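Long-range contacts in alpha-galactosidase (Lactobacillus brevis, PDB 3MI6), which probably hydrolyses terminal, non-reducing alpha-D-galactose residues of alpha-D-galactosides, including galactose oligosaccharides, galactomannans and galactolipids: residues D[446-454]-D[500-511]; D[214-225]-D[255-264]. All blocks are in the same frame, centred on the assembly; numbering follows the deposited sequence.

How the interactions relate
Helix 500-518 joins the two contacts, whose centres lie about 20 Å apart. In interaction 1 one side of this helix packs against the loop 449-453 of the catalytic barrel; in interaction 2 the N-terminal domain sends the loop end of a beta ladder against the same helix. Where they meet, Tyr509 OH lies 2.5 Å from Ser255 OG, a probable hydrogen bond, and Pro501 CA lies 3.5 Å from Met223 CE. Both contacts border predicted substrate-binding residues: at their nearest atoms, the side chain of Leu511 is about 3 Å from that of Trp478, and that of Ala224 about 4 Å from that of Met480. Trp478 and Met480 flank Asp479, the predicted nucleophile.

Interaction 1 (D[446-454]-D[500-511]); sequences QFVLDMARP and LPHRYILGVYQL
Met451, modelled as selenomethionine, lays its CG over one face of the Tyr504 ring in a CH-pi contact, 3.9 Å from the ring centroid and displaced toward the rim. The Tyr504 side chain leaves the helix with CG anti to the backbone N (chi1 169°), which swings the ring toward the loop. Val448 CG2 approaches obliquely, 3.7 Å from Tyr504 CE2. Bent at both chi2 and chi3, the Met451 chain curls toward the next turn of the helix and brings CE to 4.3 Å from Val508 CG2, with Leu511 just beyond. Gly507 lets the backbones come close: its CA makes a CA-H...O contact of 3.6 Å with Met451 O, where a CB would collide. Contact is thinner at the partly exposed side, where Ala452 CB has Arg503 CB at 4.1 Å and Leu500 CD2 at 4.2 Å, while the Arg503 guanidinium turns to Glu499. Placing an alanine at Tyr504 would probably leave Met451 CG and Val448 CG2 facing a gap and Glu416 without its phenol partner. In the beta/alpha barrel the type I turn 450-453 leads into helix 454-471, and the contact sets it against the first turns of the next barrel helix, 500-518. No hydrogen bond crosses it; apolar fit holds the turn to the helix, while Asp450 pairs with Arg453 within the turn and Ser489 outside it, and Tyr504 with Glu416.

Interaction 2 (D[214-225]-D[255-264]); sequences GMQSISSLRMAS and SGNFLDAIEV
An antiparallel beta ladder of the N-terminal domain pairs strand 214-219 with strand 258-264, their axes 4.7 Å apart, and ends in a loop tied by side-chain and backbone hydrogen bonds. Gly214 with Val264, Gln216 with Ile262 and Ile218 with Asp260 are hydrogen-bonded pairs, each bonded both ways, and another bond runs from Ser220 N to Phe258 O. On one face SE of Met215, a selenomethionine, rests 3.8 Å from Ala261 CB, with Ser217 and Leu259 alongside; on the other, Ile218 CG1 lies 4.0 Å from Phe258 CE2. CG of Phe258 stands between its backbone N and carbonyl carbon (chi1 77°), folding the ring back under the first strand: Ser219 CA and Ser220 N lie over one face, and Ser225 CA meets the edge. This ladder belongs to the beta-rich domain that precedes the barrel in glycoside hydrolase family 36. Strand 270-274 continues the sheet beyond 258-264, whereas on the far side of 214-219 Met215 and Ser217 pair with an antiparallel strand of a second subunit, carrying the sheet across the interface. At the loop end Asn257 reaches into the bend 221-224: its OD1 accepts from Met223 N at 2.6 Å, and its ND2 donates to a water that donates to Leu221 O. Ser220 OG closes the bend from within by donating to Ala224 O. Ser225 N approaches Ser255 O at 3.0 Å from above the carbonyl plane, and the hydroxyls of Ser225 and Ser255 both bond to the carboxylate of Asp535, Ser255 OG also meeting Tyr509 OH of helix 500-518.

Interaction 1 (D[446-454]-D[500-511])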
loop_
_atom_site.group_PDB
_atom_site.type_symbol
_atom_site.label_atom_id
_atom_site.label_comp_id
_atom_site.label_asym_id
_atom_site.label_seq_id
_atom_site.Cartn_x
_atom_site.Cartn_y
_atom_site.Cartn_z
ATOM N N GLN D 446 39.807 -15.973 -17.431
ATOM C CA GLN D 446 39.559 -17.230 -18.145
ATOM C C GLN D 446 38.514 -17.081 -19.274
ATOM O O GLN D 446 37.862 -16.037 -19.423
ATOM C CB GLN D 446 39.097 -18.309 -17.173
ATOM C CG GLN D 446 37.622 -18.223 -16.797
ATOM C CD GLN D 446 37.299 -18.903 -15.460
ATOM O OE1 GLN D 446 36.228 -19.491 -15.298
ATOM N NE2 GLN D 446 38.225 -18.808 -14.493
ATOM N N PHE D 447 38.359 -18.130 -20.074
ATOM C CA PHE D 447 37.425 -18.111 -21.194
ATOM C C PHE D 447 36.730 -19.447 -21.254
ATOM O O PHE D 447 37.120 -20.364 -20.534
ATOM C CB PHE D 447 38.184 -17.861 -22.489
ATOM C CG PHE D 447 38.960 -16.594 -22.470
ATOM C CD1 PHE D 447 40.204 -16.550 -21.864
ATOM C CD2 PHE D 447 38.425 -15.435 -23.013
ATOM C CE1 PHE D 447 40.908 -15.383 -21.817
ATOM C CE2 PHE D 447 39.124 -14.264 -22.976
ATOM C CZ PHE D 447 40.371 -14.235 -22.380
ATOM N N VAL D 448 35.713 -19.576 -22.103
ATOM C CA VAL D 448 34.925 -20.799 -22.093
ATOM C C VAL D 448 35.159 -21.701 -23.310
ATOM O O VAL D 448 35.312 -21.224 -24.431
ATOM C CB VAL D 448 33.408 -20.535 -21.785
ATOM C CG1 VAL D 448 33.136 -19.060 -21.555
ATOM C CG2 VAL D 448 32.527 -21.072 -22.869
ATOM N N LEU D 449 35.230 -23.008 -23.062
ATOM C CA LEU D 449 35.379 -24.009 -24.122
ATOM C C LEU D 449 34.113 -24.160 -24.933
ATOM O O LEU D 449 33.019 -24.135 -24.394
ATOM C CB LEU D 449 35.680 -25.378 -23.521
ATOM C CG LEU D 449 36.971 -25.477 -22.735
ATOM C CD1 LEU D 449 37.043 -26.809 -22.002
ATOM C CD2 LEU D 449 38.124 -25.282 -23.703
ATOM N N ASP D 450 34.257 -24.368 -26.229
ATOM C CA ASP D 450 33.086 -24.659 -27.044
ATOM C C ASP D 450 32.490 -26.054 -26.778
ATOM O O ASP D 450 32.774 -27.017 -27.480
ATOM C CB ASP D 450 33.424 -24.486 -28.516
ATOM C CG ASP D 450 32.227 -24.613 -29.391
ATOM O OD1 ASP D 450 31.178 -25.036 -28.880
ATOM O OD2 ASP D 450 32.329 -24.293 -30.589
HETATM N N MSE D 451 31.653 -26.144 -25.758
HETATM C CA MSE D 451 30.966 -27.386 -25.412
HETATM C C MSE D 451 30.059 -27.896 -26.518
HETATM O O MSE D 451 29.496 -28.978 -26.412
HETATM C CB MSE D 451 30.110 -27.181 -24.158
HETATM C CG MSE D 451 30.891 -26.822 -22.905
HETATM SE SE MSE D 451 32.102 -28.257 -22.351
HETATM C CE MSE D 451 30.795 -29.680 -22.104
ATOM N N ALA D 452 29.884 -27.099 -27.562
ATOM C CA ALA D 452 29.011 -27.480 -28.657
ATOM C C ALA D 452 29.691 -28.531 -29.522
ATOM O O ALA D 452 29.038 -29.203 -30.318
ATOM C CB ALA D 452 28.640 -26.267 -29.487
ATOM N N ARG D 453 31.005 -28.671 -29.359
ATOM C CA ARG D 453 31.783 -29.639 -30.124
ATOM C C ARG D 453 31.896 -30.965 -29.388
ATOM O O ARG D 453 32.387 -31.017 -28.261
ATOM C CB ARG D 453 33.187 -29.105 -30.379
ATOM C CG ARG D 453 33.243 -27.782 -31.081
ATOM C CD ARG D 453 34.537 -27.079 -30.743
ATOM N NE ARG D 453 34.886 -26.101 -31.764
ATOM C CZ ARG D 453 35.864 -26.265 -32.649
ATOM N NH1 ARG D 453 36.607 -27.367 -32.632
ATOM N NH2 ARG D 453 36.105 -25.317 -33.547
ATOM N N PRO D 454 31.443 -32.043 -30.027
ATOM C CA PRO D 454 31.556 -33.374 -29.427
ATOM C C PRO D 454 33.003 -33.815 -29.192
ATOM O O PRO D 454 33.235 -34.700 -28.380
ATOM C CB PRO D 454 30.857 -34.274 -30.449
ATOM C CG PRO D 454 29.882 -33.369 -31.117
ATOM C CD PRO D 454 30.557 -32.035 -31.200
ATOM N N LEU D 500 24.078 -21.849 -30.645
ATOM C CA LEU D 500 25.213 -22.128 -29.774
ATOM C C LEU D 500 24.750 -22.252 -28.331
ATOM O O LEU D 500 25.024 -23.256 -27.676
ATOM C CB LEU D 500 26.273 -21.040 -29.893
ATOM C CG LEU D 500 27.756 -21.324 -29.639
ATOM C CD1 LEU D 500 28.492 -20.000 -29.412
ATOM C CD2 LEU D 500 28.008 -22.273 -28.472
ATOM N N PRO D 501 24.035 -21.234 -27.820
ATOM C CA PRO D 501 23.666 -21.340 -26.412
ATOM C C PRO D 501 23.002 -22.664 -26.078
ATOM O O PRO D 501 23.445 -23.323 -25.155
ATOM C CB PRO D 501 22.716 -20.159 -26.217
ATOM C CG PRO D 501 23.236 -19.138 -27.169
ATOM C CD PRO D 501 23.640 -19.930 -28.385
ATOM N N HIS D 502 21.972 -23.067 -26.807
ATOM C CA HIS D 502 21.314 -24.322 -26.462
ATOM C C HIS D 502 22.215 -25.538 -26.653
ATOM O O HIS D 502 22.147 -26.502 -25.886
ATOM C CB HIS D 502 20.032 -24.510 -27.250
ATOM C CG HIS D 502 19.242 -25.697 -26.817
ATOM N ND1 HIS D 502 18.889 -26.707 -27.679
ATOM C CD2 HIS D 502 18.747 -26.043 -25.608
ATOM C CE1 HIS D 502 18.198 -27.619 -27.022
ATOM N NE2 HIS D 502 18.101 -27.242 -25.763
ATOM N N ARG D 503 23.062 -25.498 -27.676
ATOM C CA ARG D 503 23.924 -26.627 -27.965
ATOM C C ARG D 503 24.956 -26.758 -26.865
ATOM O O ARG D 503 25.248 -27.861 -26.403
ATOM C CB ARG D 503 24.588 -26.474 -29.333
ATOM C CG ARG D 503 23.695 -26.855 -30.496
ATOM C CD ARG D 503 24.361 -26.589 -31.828
ATOM N NE ARG D 503 23.511 -27.024 -32.933
ATOM C CZ ARG D 503 23.496 -28.263 -33.414
ATOM N NH1 ARG D 503 24.286 -29.191 -32.879
ATOM N NH2 ARG D 503 22.691 -28.577 -34.419
ATOM N N TYR D 504 25.496 -25.624 -26.440
ATOM C CA TYR D 504 26.477 -25.616 -25.376
ATOM C C TYR D 504 25.876 -26.299 -24.155
ATOM O O TYR D 504 26.513 -27.122 -23.489
ATOM C CB TYR D 504 26.872 -24.181 -25.052
ATOM C CG TYR D 504 27.697 -24.019 -23.796
ATOM C CD1 TYR D 504 27.134 -24.216 -22.546
ATOM C CD2 TYR D 504 29.031 -23.640 -23.863
ATOM C CE1 TYR D 504 27.872 -24.058 -21.405
ATOM C CE2 TYR D 504 29.777 -23.477 -22.735
ATOM C CZ TYR D 504 29.197 -23.683 -21.500
ATOM O OH TYR D 504 29.939 -23.516 -20.351
ATOM N N ILE D 505 24.627 -25.967 -23.871
ATOM C CA ILE D 505 23.947 -26.580 -22.753
ATOM C C ILE D 505 23.773 -28.104 -22.965
ATOM O O ILE D 505 24.132 -28.900 -22.098
ATOM C CB ILE D 505 22.678 -25.752 -22.353
ATOM C CG1 ILE D 505 22.941 -25.055 -21.017
ATOM C CG2 ILE D 505 21.404 -26.575 -22.302
ATOM C CD1 ILE D 505 23.629 -25.945 -20.015
ATOM N N LEU D 506 23.291 -28.515 -24.132
ATOM C CA LEU D 506 23.210 -29.938 -24.434
ATOM C C LEU D 506 24.561 -30.619 -24.198
ATOM O O LEU D 506 24.625 -31.731 -23.687
ATOM C CB LEU D 506 22.731 -30.163 -25.867
ATOM C CG LEU D 506 21.320 -29.649 -26.158
ATOM C CD1 LEU D 506 20.940 -29.871 -27.608
ATOM C CD2 LEU D 506 20.290 -30.268 -25.225
ATOM N N GLY D 507 25.642 -29.936 -24.559
ATOM C CA GLY D 507 26.980 -30.430 -24.300
ATOM C C GLY D 507 27.264 -30.716 -22.829
ATOM O O GLY D 507 27.809 -31.789 -22.481
ATOM N N VAL D 508 26.913 -29.759 -21.965
ATOM C CA VAL D 508 27.081 -29.939 -20.538
ATOM C C VAL D 508 26.277 -31.171 -20.147
ATOM O O VAL D 508 26.804 -32.064 -19.491
ATOM C CB VAL D 508 26.703 -28.652 -19.722
ATOM C CG1 VAL D 508 26.448 -28.951 -18.224
ATOM C CG2 VAL D 508 27.787 -27.613 -19.855
ATOM N N TYR D 509 25.028 -31.267 -20.584
ATOM C CA TYR D 509 24.257 -32.455 -20.233
ATOM C C TYR D 509 24.945 -33.723 -20.731
ATOM O O TYR D 509 25.071 -34.706 -19.997
ATOM C CB TYR D 509 22.825 -32.384 -20.750
ATOM C CG TYR D 509 22.028 -31.281 -20.118
ATOM C CD1 TYR D 509 22.285 -30.880 -18.819
ATOM C CD2 TYR D 509 21.025 -30.642 -20.812
ATOM C CE1 TYR D 509 21.565 -29.878 -18.220
ATOM C CE2 TYR D 509 20.297 -29.619 -20.222
ATOM C CZ TYR D 509 20.575 -29.242 -18.919
ATOM O OH TYR D 509 19.853 -28.229 -18.316
ATOM N N GLN D 510 25.400 -33.698 -21.977
ATOM C CA GLN D 510 26.193 -34.801 -22.512
ATOM C C GLN D 510 27.246 -35.242 -21.495
ATOM O O GLN D 510 27.376 -36.424 -21.189
ATOM C CB GLN D 510 26.871 -34.392 -23.831
ATOM C CG GLN D 510 26.078 -34.713 -25.102
ATOM C CD GLN D 510 25.648 -36.171 -25.145
ATOM O OE1 GLN D 510 26.466 -37.076 -25.422
ATOM N NE2 GLN D 510 24.361 -36.414 -24.853
ATOM N N LEU D 511 27.994 -34.283 -20.964
ATOM C CA LEU D 511 29.097 -34.620 -20.075
ATOM C C LEU D 511 28.603 -35.198 -18.754
ATOM O O LEU D 511 29.190 -36.142 -18.221
ATOM C CB LEU D 511 29.968 -33.398 -19.806
ATOM C CG LEU D 511 31.473 -33.643 -19.722
ATOM C CD1 LEU D 511 32.111 -32.517 -18.953
ATOM C CD2 LEU D 511 31.804 -34.971 -19.077
#

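Interaction 2 (D[214-225]-D[255-264])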
loop_
_atom_site.group_PDB
_atom_site.type_symbol
_atom_site.label_atom_id
_atom_site.label_comp_id
_atom_site.label_asym_id
_atom_site.label_seq_id
_atom_site.Cartn_x
_atom_site.Cartn_y
_atom_site.Cartn_z
ATOM N N GLY D 214 0.632 -5.246 -19.959
ATOM C CA GLY D 214 1.893 -5.315 -20.648
ATOM C C GLY D 214 2.773 -6.467 -20.190
ATOM O O GLY D 214 2.302 -7.475 -19.636
HETATM N N MSE D 215 4.067 -6.312 -20.417
HETATM C CA MSE D 215 4.988 -7.390 -20.175
HETATM C C MSE D 215 5.713 -7.219 -18.860
HETATM O O MSE D 215 6.259 -6.165 -18.586
HETATM C CB MSE D 215 6.019 -7.439 -21.298
HETATM C CG MSE D 215 6.986 -8.573 -21.129
HETATM SE SE MSE D 215 6.146 -10.243 -21.667
HETATM C CE MSE D 215 6.588 -10.131 -23.572
ATOM N N GLN D 216 5.690 -8.255 -18.035
ATOM C CA GLN D 216 6.604 -8.360 -16.904
ATOM C C GLN D 216 7.212 -9.729 -17.019
ATOM O O GLN D 216 6.516 -10.759 -16.929
ATOM C CB GLN D 216 5.906 -8.239 -15.557
ATOM C CG GLN D 216 4.626 -9.009 -15.471
ATOM C CD GLN D 216 3.426 -8.100 -15.371
ATOM O OE1 GLN D 216 2.619 -7.989 -16.311
ATOM N NE2 GLN D 216 3.302 -7.419 -14.223
ATOM N N SER D 217 8.516 -9.740 -17.237
ATOM C CA SER D 217 9.203 -10.981 -17.430
ATOM C C SER D 217 10.511 -10.912 -16.666
ATOM O O SER D 217 10.939 -9.834 -16.231
ATOM C CB SER D 217 9.460 -11.169 -18.925
ATOM O OG SER D 217 10.237 -10.096 -19.447
ATOM N N ILE D 218 11.122 -12.075 -16.478
ATOM C CA ILE D 218 12.515 -12.152 -16.092
ATOM C C ILE D 218 13.179 -13.174 -17.010
ATOM O O ILE D 218 12.540 -14.100 -17.465
ATOM C CB ILE D 218 12.667 -12.585 -14.629
ATOM C CG1 ILE D 218 12.305 -14.064 -14.468
ATOM C CG2 ILE D 218 11.830 -11.711 -13.738
ATOM C CD1 ILE D 218 11.493 -14.341 -13.235
ATOM N N SER D 219 14.465 -13.004 -17.276
ATOM C CA SER D 219 15.135 -13.817 -18.287
ATOM C C SER D 219 16.645 -13.984 -18.054
ATOM O O SER D 219 17.239 -13.389 -17.147
ATOM C CB SER D 219 14.883 -13.222 -19.688
ATOM O OG SER D 219 15.340 -11.872 -19.794
ATOM N N SER D 220 17.264 -14.793 -18.897
ATOM C CA SER D 220 18.707 -14.923 -18.867
ATOM C C SER D 220 19.274 -14.964 -20.289
ATOM O O SER D 220 18.747 -15.672 -21.159
ATOM C CB SER D 220 19.087 -16.179 -18.085
ATOM O OG SER D 220 20.443 -16.144 -17.698
ATOM N N LEU D 221 20.336 -14.189 -20.520
ATOM C CA LEU D 221 21.072 -14.201 -21.782
ATOM C C LEU D 221 22.476 -14.666 -21.563
ATOM O O LEU D 221 23.346 -14.380 -22.375
ATOM C CB LEU D 221 21.165 -12.804 -22.347
ATOM C CG LEU D 221 19.798 -12.319 -22.767
ATOM C CD1 LEU D 221 19.801 -10.808 -23.009
ATOM C CD2 LEU D 221 19.398 -13.128 -23.991
ATOM N N ARG D 222 22.720 -15.381 -20.475
ATOM C CA ARG D 222 24.095 -15.677 -20.096
ATOM C C ARG D 222 24.510 -17.146 -20.215
ATOM O O ARG D 222 25.488 -17.560 -19.589
ATOM C CB ARG D 222 24.357 -15.177 -18.680
ATOM C CG ARG D 222 23.559 -13.928 -18.325
ATOM C CD ARG D 222 23.415 -13.777 -16.799
ATOM N NE ARG D 222 24.437 -12.899 -16.236
ATOM C CZ ARG D 222 24.218 -11.631 -15.913
ATOM N NH1 ARG D 222 23.003 -11.108 -16.087
ATOM N NH2 ARG D 222 25.207 -10.904 -15.405
HETATM N N MSE D 223 23.796 -17.913 -21.036
HETATM C CA MSE D 223 24.044 -19.361 -21.177
HETATM C C MSE D 223 24.044 -20.133 -19.840
HETATM O O MSE D 223 24.741 -21.152 -19.684
HETATM C CB MSE D 223 25.355 -19.633 -21.903
HETATM C CG MSE D 223 25.326 -19.555 -23.413
HETATM SE SE MSE D 223 27.131 -20.034 -24.094
HETATM C CE MSE D 223 26.773 -19.805 -25.989
ATOM N N ALA D 224 23.274 -19.621 -18.890
ATOM C CA ALA D 224 23.000 -20.288 -17.629
ATOM C C ALA D 224 21.754 -19.620 -17.101
ATOM O O ALA D 224 21.498 -18.455 -17.423
ATOM C CB ALA D 224 24.132 -20.094 -16.661
ATOM N N SER D 225 20.952 -20.354 -16.333
ATOM C CA SER D 225 19.949 -19.702 -15.510
ATOM C C SER D 225 20.881 -18.891 -14.654
ATOM O O SER D 225 21.970 -19.356 -14.343
ATOM C CB SER D 225 19.218 -20.739 -14.671
ATOM O OG SER D 225 20.152 -21.622 -14.060
ATOM N N SER D 255 18.958 -25.275 -17.964
ATOM C CA SER D 255 20.026 -24.637 -17.202
ATOM C C SER D 255 20.700 -23.544 -17.997
ATOM O O SER D 255 21.723 -23.014 -17.576
ATOM C CB SER D 255 21.085 -25.666 -16.787
ATOM O OG SER D 255 20.482 -26.865 -16.348
ATOM N N GLY D 256 20.138 -23.233 -19.158
ATOM C CA GLY D 256 20.704 -22.239 -20.046
ATOM C C GLY D 256 19.804 -21.030 -20.091
ATOM O O GLY D 256 19.147 -20.713 -19.097
ATOM N N ASN D 257 19.766 -20.354 -21.237
ATOM C CA ASN D 257 18.968 -19.145 -21.364
ATOM C C ASN D 257 17.490 -19.409 -21.186
ATOM O O ASN D 257 16.924 -20.239 -21.880
ATOM C CB ASN D 257 19.209 -18.518 -22.715
ATOM C CG ASN D 257 20.585 -17.952 -22.833
ATOM O OD1 ASN D 257 21.283 -17.816 -21.840
ATOM N ND2 ASN D 257 20.987 -17.604 -24.046
ATOM N N PHE D 258 16.851 -18.714 -20.252
ATOM C CA PHE D 258 15.414 -18.900 -20.090
ATOM C C PHE D 258 14.608 -17.607 -20.167
ATOM O O PHE D 258 15.152 -16.510 -20.030
ATOM C CB PHE D 258 15.113 -19.628 -18.785
ATOM C CG PHE D 258 15.206 -18.758 -17.578
ATOM C CD1 PHE D 258 16.408 -18.599 -16.914
ATOM C CD2 PHE D 258 14.097 -18.099 -17.099
ATOM C CE1 PHE D 258 16.500 -17.807 -15.787
ATOM C CE2 PHE D 258 14.189 -17.310 -15.976
ATOM C CZ PHE D 258 15.400 -17.166 -15.318
ATOM N N LEU D 259 13.304 -17.757 -20.393
ATOM C CA LEU D 259 12.337 -16.656 -20.272
ATOM C C LEU D 259 11.113 -17.048 -19.419
ATOM O O LEU D 259 10.526 -18.096 -19.600
ATOM C CB LEU D 259 11.890 -16.169 -21.656
ATOM C CG LEU D 259 10.683 -15.235 -21.703
ATOM C CD1 LEU D 259 11.101 -13.840 -21.341
ATOM C CD2 LEU D 259 10.063 -15.246 -23.083
ATOM N N ASP D 260 10.766 -16.193 -18.473
ATOM C CA ASP D 260 9.545 -16.314 -17.686
ATOM C C ASP D 260 8.776 -15.049 -17.935
ATOM O O ASP D 260 9.178 -13.984 -17.487
ATOM C CB ASP D 260 9.865 -16.385 -16.202
ATOM C CG ASP D 260 10.205 -17.777 -15.745
ATOM O OD1 ASP D 260 10.288 -18.707 -16.581
ATOM O OD2 ASP D 260 10.389 -17.945 -14.525
ATOM N N ALA D 261 7.677 -15.151 -18.661
ATOM C CA ALA D 261 7.027 -13.950 -19.139
ATOM C C ALA D 261 5.548 -13.991 -18.875
ATOM O O ALA D 261 4.882 -14.998 -19.111
ATOM C CB ALA D 261 7.314 -13.727 -20.614
ATOM N N ILE D 262 5.037 -12.880 -18.370
ATOM C CA ILE D 262 3.628 -12.756 -18.073
ATOM C C ILE D 262 3.097 -11.484 -18.681
ATOM O O ILE D 262 3.562 -10.390 -18.357
ATOM C CB ILE D 262 3.399 -12.659 -16.604
ATOM C CG1 ILE D 262 3.954 -13.883 -15.944
ATOM C CG2 ILE D 262 1.938 -12.604 -16.322
ATOM C CD1 ILE D 262 2.992 -14.416 -14.924
ATOM N N GLU D 263 2.106 -11.638 -19.548
ATOM C CA GLU D 263 1.537 -10.516 -20.273
ATOM C C GLU D 263 0.071 -10.405 -19.912
ATOM O O GLU D 263 -0.661 -11.389 -19.919
ATOM C CB GLU D 263 1.713 -10.715 -21.783
ATOM C CG GLU D 263 1.373 -9.499 -22.630
ATOM C CD GLU D 263 1.538 -9.782 -24.119
ATOM O OE1 GLU D 263 1.599 -10.992 -24.466
ATOM O OE2 GLU D 263 1.608 -8.810 -24.927
ATOM N N VAL D 264 -0.334 -9.194 -19.572
ATOM C CA VAL D 264 -1.720 -8.879 -19.267
ATOM C C VAL D 264 -2.225 -8.088 -20.454
ATOM O O VAL D 264 -1.707 -7.017 -20.749
ATOM C CB VAL D 264 -1.822 -8.038 -17.980
ATOM C CG1 VAL D 264 -3.257 -7.684 -17.678
ATOM C CG2 VAL D 264 -1.180 -8.796 -16.799
HETATM O O HOH W 1 23.371 -16.198 -24.596
#